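Local coordinates for protein aminopeptidase YwaD (PDB 6HC6) that removes single amino acids from the N-terminus of peptides, favouring arginine, lysine or leucine, by hydrolysis at a pair of zinc ions, at residues 67-72 against 249-254; 71-76 against 228-233. One frame throughout, in Å; residues are numbered along the deposited sequence.

Contact 1: residues 67-72 against 249-254; sequences AAEKKS and AHYDSV. With ZN (zinc ion), chain D.
Packing between helix 67-72 and the loop after strand 244-250 centres on the ring of Y251. The carbonyl oxygen E69 O lies in the ring plane, 3.4 Å from Y251 CE2 at the edge. E69 CG, anti to the backbone N (chi1 -168°), leads the chain across the Tyr at about a right angle and comes 3.5 Å from the same CE2. S72 CB also meets the edge, 3.8 Å from Y251 CD2. The hydroxyl S72 OG lies beside its own backbone N and donates to A68 O at 2.8 Å, from the face opposite to that used by S72 N. The hydroxyl of Y251 bonds to Q228 O in strand 226-234; replacing Y251 by an alanine would probably leave Q228 O without this mate and open a gap beside E69 and S72.

The turn carries the H-x-D sequence of M28 peptidases, in which a strand ends at a zinc ligand. H250 NE2 binds a zinc ion at 2.2 Å; D262, D323 and two waters also bind it. At the other ring nitrogen, ND1 donates to D252 OD1 at 3.0 Å, meeting it from above the carboxylate plane with a bent N-H...O angle of 136°; a weak bond from ND1 to D252 O runs in the imidazole plane. D252 OD2 accepts from the backbone N of E295, a ligand of the second zinc, so D252 is second shell to both metals.

Between the acids, E69 OE1 reaches 3.3 Å from D252 CB, the two side chains running alongside with carboxylate planes 48° apart. Backbone N-H of A293 serves OE1, while S227 OG and G65 N serve OE2: three donors that satisfy the buried E69 carboxylate, whose OE1 lies 4.6 Å from D252 OD2.

Contact 2: residues 71-76 against 228-233; sequences KSALLI and QNIIGI
The amide of Q228 is the flat group here, and A73 CB approaches it obliquely, displaced from its plane and 4.0 Å from NE2; Q228 CG is nearer, 3.8 Å from A73 CB. The bend at chi2 (-72°) carries the amide along the helix flank, where OE1 bonds to K70 NZ. Tighter contact comes from I230, whose CD1 lies 3.5 Å from A73 CB and 3.6 Å from A73 CA. Its chi2 of 97°, an unusual value, swings CD1 onto the helix surface. One turn on, the branch methyls I76 CG2 and I230 CG2 meet at 4.0 Å, the two side chains crossing at about a right angle.

The short axes of 71-76 and 228-233 run parallel within 3° at 8.8 Å, an aligned packing of helix on sheet; 226-234 is itself antiparallel to its neighbour 285-291. A73 is the residue nearest I230, with CA atoms 6.6 Å apart, and its small side chain permits this approach. V87 and A290, from the strands flanking 226-234, extend the apolar surface beside I230 and I76. The chemistry implies that shape and burial of methyl groups, rather than directed bonds, hold these two segments together.

In the fold
Both contacts are buried and both draw on helix 67-82, sharing K71 and S72, with centres about 9 Å apart. The centre of contact 1 lies about 10 Å, and that of contact 2 about 16 Å, from the centre of the chain. Contact 1 packs polar residues without a direct bond between its segments, one of which carries a zinc ligand; E69, Y251 and D252 have their strongest polar partners outside both. Contact 2 lays the following turns along strand 226-234 by apolar packing. In the mixed sheet 285-291 separates 226-234 from 244-250, and Y251 bridges the two sites: its CE1 packs 3.4 Å from I230 CD1, and its OH lies 3.5 Å from A73 CB.

Contact 1: residues 67-72 against 249-254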
loop_
_atom_site.group_PDB
_atom_site.type_symbol
_atom_site.label_atom_id
_atom_site.label_comp_id
_atom_site.label_asym_id
_atom_site.label_seq_id
_atom_site.Cartn_x
_atom_site.Cartn_y
_atom_site.Cartn_z
ATOM N N ALA A 67 -4.773 -14.369 7.564
ATOM C CA ALA A 67 -3.795 -15.416 7.796
ATOM C C ALA A 67 -2.629 -15.340 6.814
ATOM O O ALA A 67 -1.485 -15.631 7.188
ATOM C CB ALA A 67 -4.488 -16.777 7.720
ATOM N N ALA A 68 -2.886 -14.936 5.567
ATOM C CA ALA A 68 -1.794 -14.820 4.601
ATOM C C ALA A 68 -0.800 -13.742 5.013
ATOM O O ALA A 68 0.413 -13.910 4.850
ATOM C CB ALA A 68 -2.341 -14.520 3.205
ATOM N N GLU A 69 -1.290 -12.617 5.533
ATOM C CA GLU A 69 -0.354 -11.598 5.985
ATOM C C GLU A 69 0.429 -12.090 7.196
ATOM O O GLU A 69 1.634 -11.841 7.304
ATOM C CB GLU A 69 -1.078 -10.285 6.295
ATOM C CG GLU A 69 -0.107 -9.101 6.497
ATOM C CD GLU A 69 -0.757 -7.870 7.097
ATOM O OE1 GLU A 69 -0.455 -6.751 6.625
ATOM O OE2 GLU A 69 -1.548 -8.001 8.055
ATOM N N LYS A 70 -0.227 -12.820 8.098
ATOM C CA LYS A 70 0.484 -13.324 9.270
ATOM C C LYS A 70 1.527 -14.363 8.870
ATOM O O LYS A 70 2.649 -14.353 9.390
ATOM C CB LYS A 70 -0.520 -13.873 10.288
ATOM C CG LYS A 70 -1.047 -12.735 11.191
ATOM C CD LYS A 70 -2.506 -12.843 11.567
ATOM C CE LYS A 70 -3.077 -11.477 11.989
ATOM N NZ LYS A 70 -2.334 -10.828 13.120
ATOM N N LYS A 71 1.184 -15.252 7.932
ATOM C CA LYS A 71 2.158 -16.209 7.410
ATOM C C LYS A 71 3.350 -15.486 6.799
ATOM O O LYS A 71 4.505 -15.887 6.997
ATOM C CB LYS A 71 1.487 -17.109 6.367
ATOM C CG LYS A 71 2.219 -18.391 6.044
ATOM C CD LYS A 71 1.228 -19.487 5.682
ATOM C CE LYS A 71 1.931 -20.778 5.290
ATOM N NZ LYS A 71 2.439 -20.717 3.888
ATOM N N SER A 72 3.083 -14.403 6.060
ATOM C CA SER A 72 4.159 -13.629 5.454
ATOM C C SER A 72 5.051 -12.997 6.509
ATOM O O SER A 72 6.276 -12.935 6.338
ATOM C CB SER A 72 3.576 -12.539 4.549
ATOM O OG SER A 72 2.742 -13.105 3.574
ATOM N N ALA A 249 9.600 -1.336 3.585
ATOM C CA ALA A 249 8.749 -1.803 2.493
ATOM C C ALA A 249 7.515 -2.454 3.100
ATOM O O ALA A 249 7.633 -3.145 4.106
ATOM C CB ALA A 249 9.502 -2.819 1.629
ATOM N N HIS A 250 6.349 -2.244 2.500
ATOM C CA HIS A 250 5.149 -2.900 3.014
ATOM C C HIS A 250 4.978 -4.270 2.374
ATOM O O HIS A 250 5.275 -4.463 1.196
ATOM C CB HIS A 250 3.903 -2.026 2.818
ATOM C CG HIS A 250 3.377 -1.945 1.409
ATOM N ND1 HIS A 250 2.411 -2.802 0.924
ATOM C CD2 HIS A 250 3.586 -1.032 0.429
ATOM C CE1 HIS A 250 2.101 -2.474 -0.318
ATOM N NE2 HIS A 250 2.775 -1.378 -0.637
ATOM N N TYR A 251 4.501 -5.229 3.163
ATOM C CA TYR A 251 4.425 -6.603 2.687
ATOM C C TYR A 251 2.985 -7.076 2.537
ATOM O O TYR A 251 2.761 -8.250 2.206
ATOM C CB TYR A 251 5.227 -7.533 3.608
ATOM C CG TYR A 251 4.638 -7.727 4.985
ATOM C CD1 TYR A 251 4.849 -6.796 5.996
ATOM C CD2 TYR A 251 3.900 -8.849 5.281
ATOM C CE1 TYR A 251 4.295 -6.961 7.253
ATOM C CE2 TYR A 251 3.351 -9.044 6.548
ATOM C CZ TYR A 251 3.552 -8.092 7.523
ATOM O OH TYR A 251 3.019 -8.254 8.781
ATOM N N ASP A 252 2.005 -6.189 2.725
ATOM C CA ASP A 252 0.625 -6.559 2.427
ATOM C C ASP A 252 0.267 -6.188 0.992
ATOM O O ASP A 252 0.977 -5.436 0.325
ATOM C CB ASP A 252 -0.343 -5.900 3.404
ATOM C CG ASP A 252 -0.402 -4.388 3.251
ATOM O OD1 ASP A 252 0.681 -3.757 3.179
ATOM O OD2 ASP A 252 -1.525 -3.833 3.232
ATOM N N SER A 253 -0.850 -6.738 0.514
ATOM C CA SER A 253 -1.354 -6.432 -0.824
ATOM C C SER A 253 -2.866 -6.271 -0.754
ATOM O O SER A 253 -3.495 -6.602 0.252
ATOM C CB SER A 253 -0.972 -7.512 -1.844
ATOM O OG SER A 253 -1.708 -8.697 -1.623
ATOM N N VAL A 254 -3.452 -5.762 -1.836
ATOM C CA VAL A 254 -4.902 -5.540 -1.884
ATOM C C VAL A 254 -5.606 -6.853 -2.214
ATOM O O VAL A 254 -4.990 -7.774 -2.779
ATOM C CB VAL A 254 -5.284 -4.441 -2.896
ATOM C CG1 VAL A 254 -4.569 -3.114 -2.581
ATOM C CG2 VAL A 254 -4.990 -4.896 -4.324
HETATM ZN ZN ZN D . 2.607 -0.207 -2.447
HETATM O O HOH W 1 2.110 1.248 -3.722
HETATM O O HOH W 2 0.647 0.187 -1.920
#

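Contact 2: residues 71-76 against 228-233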
loop_
_atom_site.group_PDB
_atom_site.type_symbol
_atom_site.label_atom_id
_atom_site.label_comp_id
_atom_site.label_asym_id
_atom_site.label_seq_id
_atom_site.Cartn_x
_atom_site.Cartn_y
_atom_site.Cartn_z
ATOM N N LYS A 71 1.184 -15.252 7.932
ATOM C CA LYS A 71 2.158 -16.209 7.410
ATOM C C LYS A 71 3.350 -15.486 6.799
ATOM O O LYS A 71 4.505 -15.887 6.997
ATOM C CB LYS A 71 1.487 -17.109 6.367
ATOM C CG LYS A 71 2.219 -18.391 6.044
ATOM C CD LYS A 71 1.228 -19.487 5.682
ATOM C CE LYS A 71 1.931 -20.778 5.290
ATOM N NZ LYS A 71 2.439 -20.717 3.888
ATOM N N SER A 72 3.083 -14.403 6.060
ATOM C CA SER A 72 4.159 -13.629 5.454
ATOM C C SER A 72 5.051 -12.997 6.509
ATOM O O SER A 72 6.276 -12.935 6.338
ATOM C CB SER A 72 3.576 -12.539 4.549
ATOM O OG SER A 72 2.742 -13.105 3.574
ATOM N N ALA A 73 4.456 -12.523 7.607
ATOM C CA ALA A 73 5.256 -11.941 8.681
ATOM C C ALA A 73 6.204 -12.971 9.276
ATOM O O ALA A 73 7.369 -12.663 9.558
ATOM C CB ALA A 73 4.346 -11.358 9.764
ATOM N N LEU A 74 5.721 -14.198 9.476
ATOM C CA LEU A 74 6.587 -15.272 9.955
ATOM C C LEU A 74 7.737 -15.517 8.989
ATOM O O LEU A 74 8.876 -15.750 9.407
ATOM C CB LEU A 74 5.777 -16.555 10.139
ATOM C CG LEU A 74 4.643 -16.564 11.165
ATOM C CD1 LEU A 74 4.037 -17.972 11.286
ATOM C CD2 LEU A 74 5.155 -16.091 12.514
ATOM N N LEU A 75 7.452 -15.500 7.687
ATOM C CA LEU A 75 8.504 -15.740 6.706
ATOM C C LEU A 75 9.538 -14.623 6.726
ATOM O O LEU A 75 10.748 -14.885 6.668
ATOM C CB LEU A 75 7.888 -15.879 5.318
ATOM C CG LEU A 75 8.840 -15.745 4.132
ATOM C CD1 LEU A 75 9.731 -16.976 4.031
ATOM C CD2 LEU A 75 8.024 -15.566 2.866
ATOM N N ILE A 76 9.082 -13.376 6.818
ATOM C CA ILE A 76 9.998 -12.243 6.804
ATOM C C ILE A 76 10.844 -12.229 8.064
ATOM O O ILE A 76 12.058 -11.996 8.005
ATOM C CB ILE A 76 9.215 -10.930 6.630
ATOM C CG1 ILE A 76 8.551 -10.896 5.263
ATOM C CG2 ILE A 76 10.127 -9.723 6.823
ATOM C CD1 ILE A 76 7.354 -9.960 5.211
ATOM N N GLN A 228 0.855 -6.523 11.720
ATOM C CA GLN A 228 2.112 -6.441 12.441
ATOM C C GLN A 228 3.191 -5.908 11.518
ATOM O O GLN A 228 3.100 -6.008 10.290
ATOM C CB GLN A 228 2.532 -7.795 13.023
ATOM C CG GLN A 228 2.529 -8.941 12.021
ATOM C CD GLN A 228 1.126 -9.362 11.634
ATOM O OE1 GLN A 228 0.247 -9.504 12.486
ATOM N NE2 GLN A 228 0.892 -9.517 10.333
ATOM N N ASN A 229 4.208 -5.327 12.140
ATOM C CA ASN A 229 5.421 -4.908 11.464
ATOM C C ASN A 229 6.538 -5.840 11.905
ATOM O O ASN A 229 6.525 -6.354 13.029
ATOM C CB ASN A 229 5.796 -3.463 11.820
ATOM C CG ASN A 229 4.692 -2.478 11.503
ATOM O OD1 ASN A 229 4.035 -2.588 10.473
ATOM N ND2 ASN A 229 4.484 -1.509 12.384
ATOM N N ILE A 230 7.487 -6.073 11.013
ATOM C CA ILE A 230 8.647 -6.909 11.316
ATOM C C ILE A 230 9.874 -6.024 11.220
ATOM O O ILE A 230 10.170 -5.480 10.148
ATOM C CB ILE A 230 8.748 -8.116 10.374
ATOM C CG1 ILE A 230 7.450 -8.924 10.418
ATOM C CG2 ILE A 230 9.919 -9.013 10.786
ATOM C CD1 ILE A 230 6.507 -8.599 9.316
ATOM N N ILE A 231 10.579 -5.871 12.337
ATOM C CA ILE A 231 11.672 -4.924 12.450
ATOM C C ILE A 231 12.948 -5.705 12.708
ATOM O O ILE A 231 13.065 -6.372 13.739
ATOM C CB ILE A 231 11.424 -3.912 13.576
ATOM C CG1 ILE A 231 10.042 -3.255 13.407
ATOM C CG2 ILE A 231 12.561 -2.900 13.607
ATOM C CD1 ILE A 231 9.417 -2.858 14.744
ATOM N N GLY A 232 13.900 -5.606 11.789
ATOM C CA GLY A 232 15.210 -6.208 11.982
ATOM C C GLY A 232 16.285 -5.147 12.062
ATOM O O GLY A 232 16.449 -4.360 11.128
ATOM N N ILE A 233 17.035 -5.106 13.161
ATOM C CA ILE A 233 17.941 -3.995 13.434
ATOM C C ILE A 233 19.379 -4.480 13.366
ATOM O O ILE A 233 19.735 -5.501 13.970
ATOM C CB ILE A 233 17.649 -3.342 14.791
ATOM C CG1 ILE A 233 16.203 -2.825 14.800
ATOM C CG2 ILE A 233 18.649 -2.232 15.055
ATOM C CD1 ILE A 233 15.807 -2.119 16.089
#